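Local atomic coordinates of orotidine 5'-phosphate decarboxylase (Sulfolobus solfataricus, PDB entry 4DBD), a protein that probably catalyses the decarboxylation of orotidine 5'-monophosphate to UMP, the final step of de novo UMP synthesis, and works as a homodimer. Residues L8-P13 with Y27-G32; D59-D64 with I83-I88; A79-A84 with N107-A112; T160-G165 with Y183-R188. All blocks are in the same frame, centred on the assembly; numbering follows the deposited sequence. Where two conformers were deposited one is given.

In the fold
All four contacts join neighbouring parallel strands of one eight-stranded TIM barrel. Contacts 1 and 4 sit where the first and last strands meet: their centres lie about 10 Å apart, and a probable hydrogen bond from A9 N to I186 O (2.8 Å) closes the ring. Contacts 2 and 3 share I83 and A84 on strand 81-85, with centres about 8 Å apart. Contact 1 lies about 17 Å from contact 2, centre to centre, yet the salt bridge from K30 NZ to D59 OD2 (2.8 Å) links them in the predicted active site. Contact 4 carries the sulfate, whereas contact 3 turns Y109 into the barrel interior, where it packs against T160 and V162.

Contact 1. Residues L8-P13 with Y27-G32; sequences LAMDKP and YGIKVG
K30 turns CG away from its own amide nitrogen (chi1 -174°) and then bends at chi3 and chi4, which brings CE to 4.1 Å from A9 CB. The two residues are paired in the first beta-alpha-beta unit of a TIM barrel, in which helix 16-22 carries the chain from strand 6-10 to the parallel strand 28-32. K30 also anchors the backbone ladder: its N donates almost straight to L8 O (2.6 Å), and its O receives M10 N (2.9 Å), while L8 N reaches G28 O. On the face bearing L8, I29 and M10, the bend at chi3 of M10 brings CE to 4.2 Å from CG2 of I29, and M10 also packs on L35 of helix 33-39 and L47 of helix 41-48. The carbonyl O of M10 is buried without a polar partner in the model. Past the end of strand 6-10, D11 faces the end of the K30 side chain; both residues are predicted to bind substrate. OD1 and NZ stay 4.7 Å apart, and the lysine's direct salt bridge goes to D59. Two waters span the gap. One joins D11 OD2 to K30 NZ; the other accepts from K30 NZ and donates both to D11 OD1 and, at 2.8 Å, to K30 O.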
loop_
_atom_site.group_PDB
_atom_site.type_symbol
_atom_site.label_atom_id
_atom_site.label_comp_id
_atom_site.label_asym_id
_atom_site.label_seq_id
_atom_site.Cartn_x
_atom_site.Cartn_y
_atom_site.Cartn_z
ATOM N N LEU A 8 5.860 -10.159 15.678
ATOM C CA LEU A 8 5.939 -8.777 16.131
ATOM C C LEU A 8 5.669 -7.817 14.985
ATOM O O LEU A 8 6.350 -7.859 13.959
ATOM C CB LEU A 8 7.313 -8.456 16.737
ATOM C CG LEU A 8 7.554 -6.993 17.112
ATOM C CD1 LEU A 8 6.550 -6.535 18.185
ATOM C CD2 LEU A 8 8.991 -6.751 17.589
ATOM N N ALA A 9 4.689 -6.935 15.160
ATOM C CA ALA A 9 4.467 -5.894 14.165
ATOM C C ALA A 9 5.318 -4.714 14.563
ATOM O O ALA A 9 4.922 -3.903 15.411
ATOM C CB ALA A 9 2.992 -5.504 14.084
ATOM N N MET A 10 6.513 -4.634 13.991
ATOM C CA MET A 10 7.415 -3.558 14.364
ATOM C C MET A 10 7.121 -2.311 13.554
ATOM O O MET A 10 7.739 -2.065 12.519
ATOM C CB MET A 10 8.879 -3.980 14.228
ATOM C CG MET A 10 9.828 -2.976 14.842
ATOM S SD MET A 10 11.403 -3.711 15.325
ATOM C CE MET A 10 12.018 -4.231 13.721
ATOM N N ASP A 11 6.165 -1.531 14.043
ATOM C CA ASP A 11 5.762 -0.288 13.399
ATOM C C ASP A 11 6.347 0.912 14.147
ATOM O O ASP A 11 6.151 2.065 13.754
ATOM C CB ASP A 11 4.233 -0.207 13.356
ATOM C CG ASP A 11 3.621 -1.290 12.495
ATOM O OD1 ASP A 11 4.115 -1.501 11.359
ATOM O OD2 ASP A 11 2.650 -1.934 12.954
ATOM N N LYS A 12 7.050 0.624 15.240
ATOM C CA LYS A 12 7.917 1.592 15.902
ATOM C C LYS A 12 9.246 0.904 16.159
ATOM O O LYS A 12 9.281 -0.307 16.392
ATOM C CB LYS A 12 7.322 2.039 17.236
ATOM C CG LYS A 12 6.310 3.163 17.149
ATOM C CD LYS A 12 5.925 3.580 18.559
ATOM C CE LYS A 12 5.016 4.793 18.583
ATOM N NZ LYS A 12 4.633 5.096 19.994
ATOM N N PRO A 13 10.347 1.674 16.129
ATOM C CA PRO A 13 11.688 1.132 16.363
ATOM C C PRO A 13 11.842 0.444 17.720
ATOM O O PRO A 13 11.405 0.983 18.742
ATOM C CB PRO A 13 12.573 2.384 16.314
ATOM C CG PRO A 13 11.832 3.327 15.418
ATOM C CD PRO A 13 10.382 3.094 15.735
ATOM N N TYR A 27 7.834 -16.080 16.339
ATOM C CA TYR A 27 7.914 -16.813 15.087
ATOM C C TYR A 27 8.513 -15.924 14.003
ATOM O O TYR A 27 9.315 -16.376 13.177
ATOM C CB TYR A 27 6.548 -17.302 14.640
ATOM C CG TYR A 27 6.575 -17.813 13.226
ATOM C CD1 TYR A 27 7.039 -19.090 12.938
ATOM C CD2 TYR A 27 6.156 -17.016 12.172
ATOM C CE1 TYR A 27 7.071 -19.563 11.645
ATOM C CE2 TYR A 27 6.185 -17.483 10.869
ATOM C CZ TYR A 27 6.645 -18.756 10.614
ATOM O OH TYR A 27 6.676 -19.231 9.328
ATOM N N GLY A 28 8.112 -14.657 14.007
ATOM C CA GLY A 28 8.537 -13.732 12.979
ATOM C C GLY A 28 8.423 -12.289 13.418
ATOM O O GLY A 28 7.930 -11.971 14.513
ATOM N N ILE A 29 8.878 -11.405 12.542
ATOM C CA ILE A 29 8.800 -9.976 12.751
ATOM C C ILE A 29 8.236 -9.391 11.467
ATOM O O ILE A 29 8.698 -9.727 10.370
ATOM C CB ILE A 29 10.189 -9.382 12.990
ATOM C CG1 ILE A 29 10.745 -9.883 14.320
ATOM C CG2 ILE A 29 10.130 -7.866 12.936
ATOM C CD1 ILE A 29 12.223 -9.621 14.504
ATOM N N LYS A 30 7.227 -8.540 11.602
ATOM C CA LYS A 30 6.571 -7.926 10.451
ATOM C C LYS A 30 6.956 -6.447 10.396
ATOM O O LYS A 30 6.620 -5.664 11.287
ATOM C CB LYS A 30 5.046 -8.093 10.525
ATOM C CG LYS A 30 4.300 -7.591 9.282
ATOM C CD LYS A 30 2.790 -7.807 9.389
ATOM C CE LYS A 30 2.116 -6.790 10.299
ATOM N NZ LYS A 30 2.053 -5.430 9.707
ATOM N N VAL A 31 7.674 -6.083 9.337
ATOM C CA VAL A 31 8.211 -4.743 9.163
ATOM C C VAL A 31 7.283 -3.907 8.289
ATOM O O VAL A 31 6.961 -4.313 7.178
ATOM C CB VAL A 31 9.588 -4.814 8.466
ATOM C CG1 VAL A 31 10.148 -3.428 8.262
ATOM C CG2 VAL A 31 10.552 -5.683 9.270
ATOM N N GLY A 32 6.873 -2.737 8.777
ATOM C CA GLY A 32 5.938 -1.893 8.054
ATOM C C GLY A 32 6.525 -0.611 7.499
ATOM O O GLY A 32 7.704 -0.307 7.706
HETATM O O HOH W 1 4.330 -4.196 10.767
HETATM O O HOH W 2 0.911 -3.557 11.667
#

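Contact 2. Residues D59-D64 with I83-I88; sequences DFKLAD and IAHSFI
The carboxylate of D59 lies obliquely across I83, with OD1 only 3.4 Å from CG2 and CG packed on CD1, and this buried end of the contact is close-fitting. Equally snug is the far end, where CG2 of I88 sits 3.6 Å from A63 CB; midway, L62 CB meets A84 CB on the face packed by helices 66-73 and 90-103. The backbone ladder is less regular: L62 N reaches I83 O at 3.2 Å, H85 N meets L62 O in the carbonyl plane at 2.8 Å, but a water intervenes between F60 N and I83 O. These strands, 55-62 and 81-85, are joined through helix 66-73 in a beta-alpha-beta unit of the TIM barrel; the predicted catalytic D59 and K61 lie near the end of the first, and D64 in the loop just after it. D59 holds K61 twice, OD1 taking its N in an Asx turn and OD2 forming a salt bridge with NZ (2.6 Å); OD2 also pairs with K30. An alanine at D59 would probably leave both lysines without this salt-bridge mate and open a gap beside I83. The less enclosed side belongs to K61 and D64, both partly exposed. There D64 directs its CB away from I83-I88 and pairs with K61 of the second subunit, while H85, whose CD2 edge lies 3.5 Å from K61 O, uses NE2 on A63 O of that same subunit.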
loop_
_atom_site.group_PDB
_atom_site.type_symbol
_atom_site.label_atom_id
_atom_site.label_comp_id
_atom_site.label_asym_id
_atom_site.label_seq_id
_atom_site.Cartn_x
_atom_site.Cartn_y
_atom_site.Cartn_z
ATOM N N ASP A 59 5.498 -5.809 5.282
ATOM C CA ASP A 59 4.088 -5.500 5.063
ATOM C C ASP A 59 3.936 -4.031 4.663
ATOM O O ASP A 59 3.815 -3.147 5.511
ATOM C CB ASP A 59 3.250 -5.825 6.312
ATOM C CG ASP A 59 1.793 -5.557 6.103
ATOM O OD1 ASP A 59 1.412 -5.357 4.926
ATOM O OD2 ASP A 59 1.022 -5.560 7.089
ATOM N N PHE A 60 3.965 -3.786 3.356
ATOM C CA PHE A 60 3.628 -2.488 2.811
ATOM C C PHE A 60 2.234 -2.556 2.179
ATOM O O PHE A 60 1.875 -1.698 1.359
ATOM C CB PHE A 60 4.642 -2.074 1.741
ATOM C CG PHE A 60 6.008 -1.747 2.280
ATOM C CD1 PHE A 60 6.292 -1.839 3.635
ATOM C CD2 PHE A 60 7.010 -1.335 1.418
ATOM C CE1 PHE A 60 7.552 -1.533 4.117
ATOM C CE2 PHE A 60 8.273 -1.024 1.894
ATOM C CZ PHE A 60 8.542 -1.122 3.251
ATOM N N LYS A 61 1.462 -3.582 2.556
ATOM C CA LYS A 61 0.097 -3.763 2.058
ATOM C C LYS A 61 0.045 -3.541 0.558
ATOM O O LYS A 61 -0.764 -2.747 0.056
ATOM C CB LYS A 61 -0.867 -2.807 2.751
ATOM C CG LYS A 61 -1.132 -3.114 4.235
ATOM C CD LYS A 61 -1.752 -4.499 4.422
ATOM C CE LYS A 61 -2.364 -4.648 5.826
ATOM N NZ LYS A 61 -1.362 -4.479 6.939
ATOM N N LEU A 62 0.894 -4.267 -0.158
ATOM C CA LEU A 62 1.119 -4.024 -1.577
ATOM C C LEU A 62 -0.188 -4.031 -2.363
ATOM O O LEU A 62 -0.998 -4.945 -2.237
ATOM C CB LEU A 62 2.088 -5.055 -2.132
ATOM C CG LEU A 62 3.517 -4.995 -1.562
ATOM C CD1 LEU A 62 4.265 -6.295 -1.834
ATOM C CD2 LEU A 62 4.282 -3.782 -2.108
ATOM N N ALA A 63 -0.403 -2.996 -3.169
ATOM C CA ALA A 63 -1.695 -2.871 -3.851
ATOM C C ALA A 63 -1.567 -2.011 -5.101
ATOM O O ALA A 63 -2.159 -0.939 -5.210
ATOM C CB ALA A 63 -2.731 -2.317 -2.904
ATOM N N ASP A 64 -0.762 -2.480 -6.039
ATOM C CA ASP A 64 -0.557 -1.728 -7.266
ATOM C C ASP A 64 -0.446 -2.698 -8.426
ATOM O O ASP A 64 -0.647 -3.906 -8.261
ATOM C CB ASP A 64 0.698 -0.850 -7.138
ATOM C CG ASP A 64 0.567 0.472 -7.876
ATOM O OD1 ASP A 64 0.028 0.465 -9.003
ATOM O OD2 ASP A 64 1.003 1.519 -7.341
ATOM N N ILE A 83 3.586 -9.131 2.252
ATOM C CA ILE A 83 2.128 -9.064 2.310
ATOM C C ILE A 83 1.606 -8.156 1.190
ATOM O O ILE A 83 2.095 -7.036 0.991
ATOM C CB ILE A 83 1.659 -8.593 3.699
ATOM C CG1 ILE A 83 1.996 -9.677 4.739
ATOM C CG2 ILE A 83 0.165 -8.241 3.684
ATOM C CD1 ILE A 83 1.692 -9.290 6.165
ATOM N N ALA A 84 0.655 -8.679 0.422
ATOM C CA ALA A 84 -0.055 -7.898 -0.592
ATOM C C ALA A 84 -1.550 -8.041 -0.393
ATOM O O ALA A 84 -2.007 -9.009 0.213
ATOM C CB ALA A 84 0.322 -8.367 -1.994
ATOM N N HIS A 85 -2.314 -7.082 -0.911
ATOM C CA HIS A 85 -3.779 -7.159 -0.848
ATOM C C HIS A 85 -4.337 -8.077 -1.916
ATOM O O HIS A 85 -3.910 -8.019 -3.059
ATOM C CB HIS A 85 -4.397 -5.772 -1.021
ATOM C CG HIS A 85 -4.594 -5.037 0.264
ATOM N ND1 HIS A 85 -5.569 -5.380 1.175
ATOM C CD2 HIS A 85 -3.933 -3.978 0.793
ATOM C CE1 HIS A 85 -5.501 -4.566 2.214
ATOM N NE2 HIS A 85 -4.518 -3.708 2.008
ATOM N N SER A 86 -5.300 -8.919 -1.541
ATOM C CA SER A 86 -6.011 -9.732 -2.525
ATOM C C SER A 86 -6.881 -8.899 -3.455
ATOM O O SER A 86 -7.030 -9.232 -4.633
ATOM C CB SER A 86 -6.936 -10.744 -1.826
ATOM O OG SER A 86 -6.206 -11.654 -1.032
ATOM N N PHE A 87 -7.466 -7.815 -2.936
ATOM C CA PHE A 87 -8.519 -7.110 -3.685
ATOM C C PHE A 87 -8.049 -6.509 -5.011
ATOM O O PHE A 87 -8.866 -6.224 -5.900
ATOM C CB PHE A 87 -9.245 -6.061 -2.817
ATOM C CG PHE A 87 -8.466 -4.788 -2.594
ATOM C CD1 PHE A 87 -8.491 -3.767 -3.535
ATOM C CD2 PHE A 87 -7.749 -4.598 -1.426
ATOM C CE1 PHE A 87 -7.777 -2.588 -3.323
ATOM C CE2 PHE A 87 -7.043 -3.430 -1.208
ATOM C CZ PHE A 87 -7.056 -2.424 -2.156
ATOM N N ILE A 88 -6.738 -6.355 -5.164
ATOM C CA ILE A 88 -6.191 -5.807 -6.416
ATOM C C ILE A 88 -6.299 -6.762 -7.602
ATOM O O ILE A 88 -6.192 -6.340 -8.754
ATOM C CB ILE A 88 -4.734 -5.357 -6.263
ATOM C CG1 ILE A 88 -3.839 -6.541 -5.920
ATOM C CG2 ILE A 88 -4.624 -4.271 -5.186
ATOM C CD1 ILE A 88 -2.430 -6.105 -5.547
HETATM O O HOH W 3 4.584 -5.945 1.614
#

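Contact 3. Residues A79-A84 with N107-A112; sequences ANSFIA and NLYLVA
The hydroxyl of S81 is gripped from two strands: ND2 of N107 donates to OG in a long bond of 3.3 Å, with OG almost in the amide plane of N107, and OG is also hydrogen-bonded to OE2 of E55, on the neighbouring strand 55-62. The same glutamate binds the Y109 hydroxyl through OE1, so one carboxylate ties both residues together. This fixes the far end of the tyrosine ring, whose edge meets S81, with CE2 3.6 Å from CB. Further along this face, CG1 of I83 packs on Y109 CB at 3.8 Å. Its other branch, CG2, is anti to the backbone N and crosses V111 at about a right angle, 3.5 Å from CG2. On the opposite face, the small A84 receives two leucines, its CB touching CD1 of L108 (3.9 Å) and CD2 of L110, which go on to pack against helices 90-103 and 124-134. Down the middle the ladder is unbroken. N107 N bonds to N80 O, and F82 N to N107 O; Y109 N then returns to F82 O, A84 N meets Y109 O nearly head-on at 2.9 Å, and V111 N closes on A84 O at 2.8 Å. S81, I83, N107 and Y109 on one face, F82, A84, L108 and L110 turned to the helices, and parallel strands joined through helix 90-103 mark a beta-alpha-beta unit in a TIM barrel.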
loop_
_atom_site.group_PDB
_atom_site.type_symbol
_atom_site.label_atom_id
_atom_site.label_comp_id
_atom_site.label_asym_id
_atom_site.label_seq_id
_atom_site.Cartn_x
_atom_site.Cartn_y
_atom_site.Cartn_z
ATOM N N ALA A 79 13.972 -9.447 3.261
ATOM C CA ALA A 79 12.748 -10.103 3.723
ATOM C C ALA A 79 12.593 -11.522 3.192
ATOM O O ALA A 79 12.964 -11.816 2.051
ATOM C CB ALA A 79 11.537 -9.276 3.323
ATOM N N ASN A 80 12.019 -12.400 4.009
ATOM C CA ASN A 80 11.634 -13.734 3.543
ATOM C C ASN A 80 10.278 -13.724 2.830
ATOM O O ASN A 80 10.032 -14.539 1.939
ATOM C CB ASN A 80 11.540 -14.720 4.720
ATOM C CG ASN A 80 12.783 -14.746 5.564
ATOM O OD1 ASN A 80 12.779 -14.293 6.709
ATOM N ND2 ASN A 80 13.869 -15.277 5.006
ATOM N N SER A 81 9.397 -12.816 3.250
ATOM C CA SER A 81 7.998 -12.856 2.831
ATOM C C SER A 81 7.439 -11.453 2.684
ATOM O O SER A 81 7.955 -10.515 3.285
ATOM C CB SER A 81 7.160 -13.603 3.878
ATOM O OG SER A 81 7.745 -14.847 4.220
ATOM N N PHE A 82 6.349 -11.336 1.926
ATOM C CA PHE A 82 5.740 -10.049 1.629
ATOM C C PHE A 82 4.222 -10.153 1.688
ATOM O O PHE A 82 3.643 -11.132 1.235
ATOM C CB PHE A 82 6.147 -9.576 0.230
ATOM C CG PHE A 82 7.596 -9.224 0.114
ATOM C CD1 PHE A 82 8.043 -7.966 0.477
ATOM C CD2 PHE A 82 8.508 -10.165 -0.326
ATOM C CE1 PHE A 82 9.388 -7.644 0.380
ATOM C CE2 PHE A 82 9.857 -9.856 -0.421
ATOM C CZ PHE A 82 10.296 -8.601 -0.071
ATOM N N ILE A 83 3.586 -9.131 2.252
ATOM C CA ILE A 83 2.128 -9.064 2.310
ATOM C C ILE A 83 1.606 -8.156 1.190
ATOM O O ILE A 83 2.095 -7.036 0.991
ATOM C CB ILE A 83 1.659 -8.593 3.699
ATOM C CG1 ILE A 83 1.996 -9.677 4.739
ATOM C CG2 ILE A 83 0.165 -8.241 3.684
ATOM C CD1 ILE A 83 1.692 -9.290 6.165
ATOM N N ALA A 84 0.655 -8.679 0.422
ATOM C CA ALA A 84 -0.055 -7.898 -0.592
ATOM C C ALA A 84 -1.550 -8.041 -0.393
ATOM O O ALA A 84 -2.007 -9.009 0.213
ATOM C CB ALA A 84 0.322 -8.367 -1.994
ATOM N N ASN A 107 8.217 -15.730 -0.080
ATOM C CA ASN A 107 6.831 -16.118 0.158
ATOM C C ASN A 107 5.881 -14.930 -0.012
ATOM O O ASN A 107 6.250 -13.781 0.264
ATOM C CB ASN A 107 6.660 -16.662 1.580
ATOM C CG ASN A 107 7.532 -17.865 1.864
ATOM O OD1 ASN A 107 7.574 -18.820 1.091
ATOM N ND2 ASN A 107 8.232 -17.824 2.993
ATOM N N LEU A 108 4.650 -15.218 -0.430
ATOM C CA LEU A 108 3.602 -14.206 -0.541
ATOM C C LEU A 108 2.483 -14.519 0.443
ATOM O O LEU A 108 2.051 -15.666 0.554
ATOM C CB LEU A 108 3.030 -14.170 -1.976
ATOM C CG LEU A 108 1.892 -13.199 -2.305
ATOM C CD1 LEU A 108 2.305 -11.746 -2.046
ATOM C CD2 LEU A 108 1.386 -13.379 -3.744
ATOM N N TYR A 109 2.054 -13.500 1.182
ATOM C CA TYR A 109 0.863 -13.573 2.034
ATOM C C TYR A 109 -0.154 -12.582 1.487
ATOM O O TYR A 109 0.193 -11.425 1.228
ATOM C CB TYR A 109 1.215 -13.170 3.467
ATOM C CG TYR A 109 1.988 -14.216 4.228
ATOM C CD1 TYR A 109 1.351 -15.043 5.142
ATOM C CD2 TYR A 109 3.356 -14.373 4.041
ATOM C CE1 TYR A 109 2.049 -16.004 5.845
ATOM C CE2 TYR A 109 4.069 -15.335 4.750
ATOM C CZ TYR A 109 3.403 -16.145 5.645
ATOM O OH TYR A 109 4.083 -17.105 6.349
ATOM N N LEU A 110 -1.408 -13.011 1.327
ATOM C CA LEU A 110 -2.431 -12.116 0.789
ATOM C C LEU A 110 -3.432 -11.698 1.863
ATOM O O LEU A 110 -3.860 -12.508 2.682
ATOM C CB LEU A 110 -3.171 -12.762 -0.377
ATOM C CG LEU A 110 -2.386 -13.078 -1.649
ATOM C CD1 LEU A 110 -3.308 -13.736 -2.663
ATOM C CD2 LEU A 110 -1.755 -11.800 -2.233
ATOM N N VAL A 111 -3.796 -10.421 1.857
ATOM C CA VAL A 111 -4.762 -9.903 2.818
ATOM C C VAL A 111 -6.180 -10.334 2.444
ATOM O O VAL A 111 -6.676 -10.003 1.359
ATOM C CB VAL A 111 -4.688 -8.372 2.899
ATOM C CG1 VAL A 111 -5.809 -7.846 3.800
ATOM C CG2 VAL A 111 -3.327 -7.954 3.420
ATOM N N ALA A 112 -6.834 -11.080 3.333
ATOM C CA ALA A 112 -8.183 -11.586 3.034
ATOM C C ALA A 112 -9.261 -10.805 3.769
ATOM O O ALA A 112 -10.275 -10.423 3.174
ATOM C CB ALA A 112 -8.301 -13.085 3.338
#

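Contact 4. Residues T160-G165 with Y183-R188; sequences TIVSPG and YEIIGR. With SO4 (sulfate ion), chain B.
The Y183 ring is met at its edge, near its plane, by CG2 of T160 (3.9 Å from CE2) and CG1 of V162, while the ring of Y27 stacks with it. The second flat group, the guanidinium of R188, has the sulfate in plane at its edge and makes a cation-pi contact with Y67 of the second subunit. Between these ends two parallel strands pair: Y183 N bonds to I161 O, S163 N to Y183 O, and I185 N to S163 O at 2.8 Å, the last donor standing 55° out of the carbonyl plane. I185 directs its CG1 branch anti to the carbonyl carbon (chi1 -65°), bringing CD1 to 3.9 Å from V162 CB, while its CB lies beside P164 CB at 3.8 Å. Past the strands, a water links G165 N, I185 O and sulfate O4. The anion is held by backbone and side chains together at a helix start, with G187 N on O4 and R188 N on O2; R188 NE adds a nearly straight bond to O2 (2.8 Å) and NH2 one to O3 (3.0 Å). Q169 NE2 also binds it. At G187, a CB would clash with O2. A leucine in place of R188 would probably cost the sulfate both side-chain bonds and leave Y67 of the second subunit without its cation. Though probably from the crystallisation liquor, the sulfate lies among predicted substrate-binding residues, consistent with the phosphate site that many phosphate-binding TIM barrels, probably this family among them, have after strands seven and eight.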
loop_
_atom_site.group_PDB
_atom_site.type_symbol
_atom_site.label_atom_id
_atom_site.label_comp_id
_atom_site.label_asym_id
_atom_site.label_seq_id
_atom_site.Cartn_x
_atom_site.Cartn_y
_atom_site.Cartn_z
ATOM N N THR A 160 -0.841 -21.002 5.570
ATOM C CA THR A 160 -0.504 -20.303 6.812
ATOM C C THR A 160 -1.470 -19.137 7.011
ATOM O O THR A 160 -1.623 -18.284 6.137
ATOM C CB THR A 160 0.947 -19.777 6.814
ATOM O OG1 THR A 160 1.843 -20.875 6.609
ATOM C CG2 THR A 160 1.287 -19.090 8.139
ATOM N N ILE A 161 -2.121 -19.100 8.167
ATOM C CA ILE A 161 -3.040 -18.016 8.483
ATOM C C ILE A 161 -2.424 -17.159 9.574
ATOM O O ILE A 161 -2.024 -17.663 10.615
ATOM C CB ILE A 161 -4.432 -18.563 8.891
ATOM C CG1 ILE A 161 -5.041 -19.336 7.716
ATOM C CG2 ILE A 161 -5.354 -17.440 9.372
ATOM C CD1 ILE A 161 -6.498 -19.773 7.908
ATOM N N VAL A 162 -2.315 -15.862 9.307
ATOM C CA VAL A 162 -1.740 -14.918 10.265
ATOM C C VAL A 162 -2.795 -13.873 10.580
ATOM O O VAL A 162 -3.563 -13.457 9.694
ATOM C CB VAL A 162 -0.447 -14.258 9.735
ATOM C CG1 VAL A 162 0.639 -15.315 9.543
ATOM C CG2 VAL A 162 -0.723 -13.493 8.439
ATOM N N SER A 163 -2.869 -13.487 11.851
ATOM C CA SER A 163 -3.990 -12.676 12.320
ATOM C C SER A 163 -3.550 -11.514 13.183
ATOM O O SER A 163 -3.130 -11.703 14.320
ATOM C CB SER A 163 -4.970 -13.538 13.123
ATOM O OG SER A 163 -5.583 -14.512 12.308
ATOM N N PRO A 164 -3.673 -10.298 12.642
ATOM C CA PRO A 164 -3.365 -9.080 13.392
ATOM C C PRO A 164 -4.598 -8.632 14.152
ATOM O O PRO A 164 -5.594 -9.350 14.160
ATOM C CB PRO A 164 -3.000 -8.077 12.290
ATOM C CG PRO A 164 -3.771 -8.534 11.090
ATOM C CD PRO A 164 -4.023 -10.021 11.236
ATOM N N GLY A 165 -4.524 -7.476 14.803
ATOM C CA GLY A 165 -5.653 -6.969 15.558
ATOM C C GLY A 165 -5.760 -7.525 16.969
ATOM O O GLY A 165 -6.795 -7.356 17.612
ATOM N N TYR A 183 -0.498 -17.962 13.490
ATOM C CA TYR A 183 0.261 -16.970 14.222
ATOM C C TYR A 183 -0.574 -15.726 14.460
ATOM O O TYR A 183 -1.457 -15.395 13.658
ATOM C CB TYR A 183 1.530 -16.614 13.438
ATOM C CG TYR A 183 2.347 -17.834 13.140
ATOM C CD1 TYR A 183 3.125 -18.434 14.125
ATOM C CD2 TYR A 183 2.338 -18.398 11.871
ATOM C CE1 TYR A 183 3.874 -19.570 13.845
ATOM C CE2 TYR A 183 3.070 -19.527 11.582
ATOM C CZ TYR A 183 3.835 -20.111 12.570
ATOM O OH TYR A 183 4.562 -21.241 12.267
ATOM N N GLU A 184 -0.303 -15.058 15.574
ATOM C CA GLU A 184 -0.918 -13.771 15.871
ATOM C C GLU A 184 0.061 -12.624 15.711
ATOM O O GLU A 184 1.189 -12.661 16.222
ATOM C CB GLU A 184 -1.548 -13.770 17.276
ATOM C CG GLU A 184 -2.931 -14.390 17.274
ATOM C CD GLU A 184 -3.542 -14.541 18.666
ATOM O OE1 GLU A 184 -3.256 -13.731 19.581
ATOM O OE2 GLU A 184 -4.320 -15.492 18.834
ATOM N N ILE A 185 -0.375 -11.608 14.975
ATOM C CA ILE A 185 0.426 -10.415 14.758
ATOM C C ILE A 185 0.081 -9.387 15.813
ATOM O O ILE A 185 -1.073 -8.978 15.945
ATOM C CB ILE A 185 0.148 -9.826 13.385
ATOM C CG1 ILE A 185 0.622 -10.810 12.315
ATOM C CG2 ILE A 185 0.840 -8.467 13.240
ATOM C CD1 ILE A 185 0.024 -10.593 10.954
ATOM N N ILE A 186 1.095 -8.972 16.556
ATOM C CA ILE A 186 0.918 -8.099 17.702
ATOM C C ILE A 186 1.916 -6.954 17.633
ATOM O O ILE A 186 3.125 -7.169 17.473
ATOM C CB ILE A 186 1.082 -8.896 19.013
ATOM C CG1 ILE A 186 0.164 -10.122 18.976
ATOM C CG2 ILE A 186 0.775 -8.017 20.222
ATOM C CD1 ILE A 186 0.328 -11.069 20.139
ATOM N N GLY A 187 1.399 -5.736 17.724
ATOM C CA GLY A 187 2.217 -4.547 17.615
ATOM C C GLY A 187 2.278 -3.782 18.918
ATOM O O GLY A 187 3.111 -4.074 19.773
ATOM N N ARG A 188 1.369 -2.822 19.080
ATOM C CA ARG A 188 1.418 -1.881 20.204
ATOM C C ARG A 188 1.480 -2.549 21.575
ATOM O O ARG A 188 2.168 -2.057 22.473
ATOM C CB ARG A 188 0.221 -0.919 20.151
ATOM C CG ARG A 188 0.420 0.239 19.178
ATOM C CD ARG A 188 -0.870 0.971 18.926
ATOM N NE ARG A 188 -1.705 0.252 17.969
ATOM C CZ ARG A 188 -2.862 0.711 17.504
ATOM N NH1 ARG A 188 -3.309 1.890 17.917
ATOM N NH2 ARG A 188 -3.558 -0.006 16.622
HETATM S S SO4 B . -1.264 -3.257 16.514
HETATM O O1 SO4 B . -0.818 -3.470 15.135
HETATM O O2 SO4 B . -0.508 -2.169 17.114
HETATM O O3 SO4 B . -2.687 -2.896 16.522
HETATM O O4 SO4 B . -1.072 -4.490 17.279
HETATM O O HOH W 4 -1.871 -6.609 15.536
#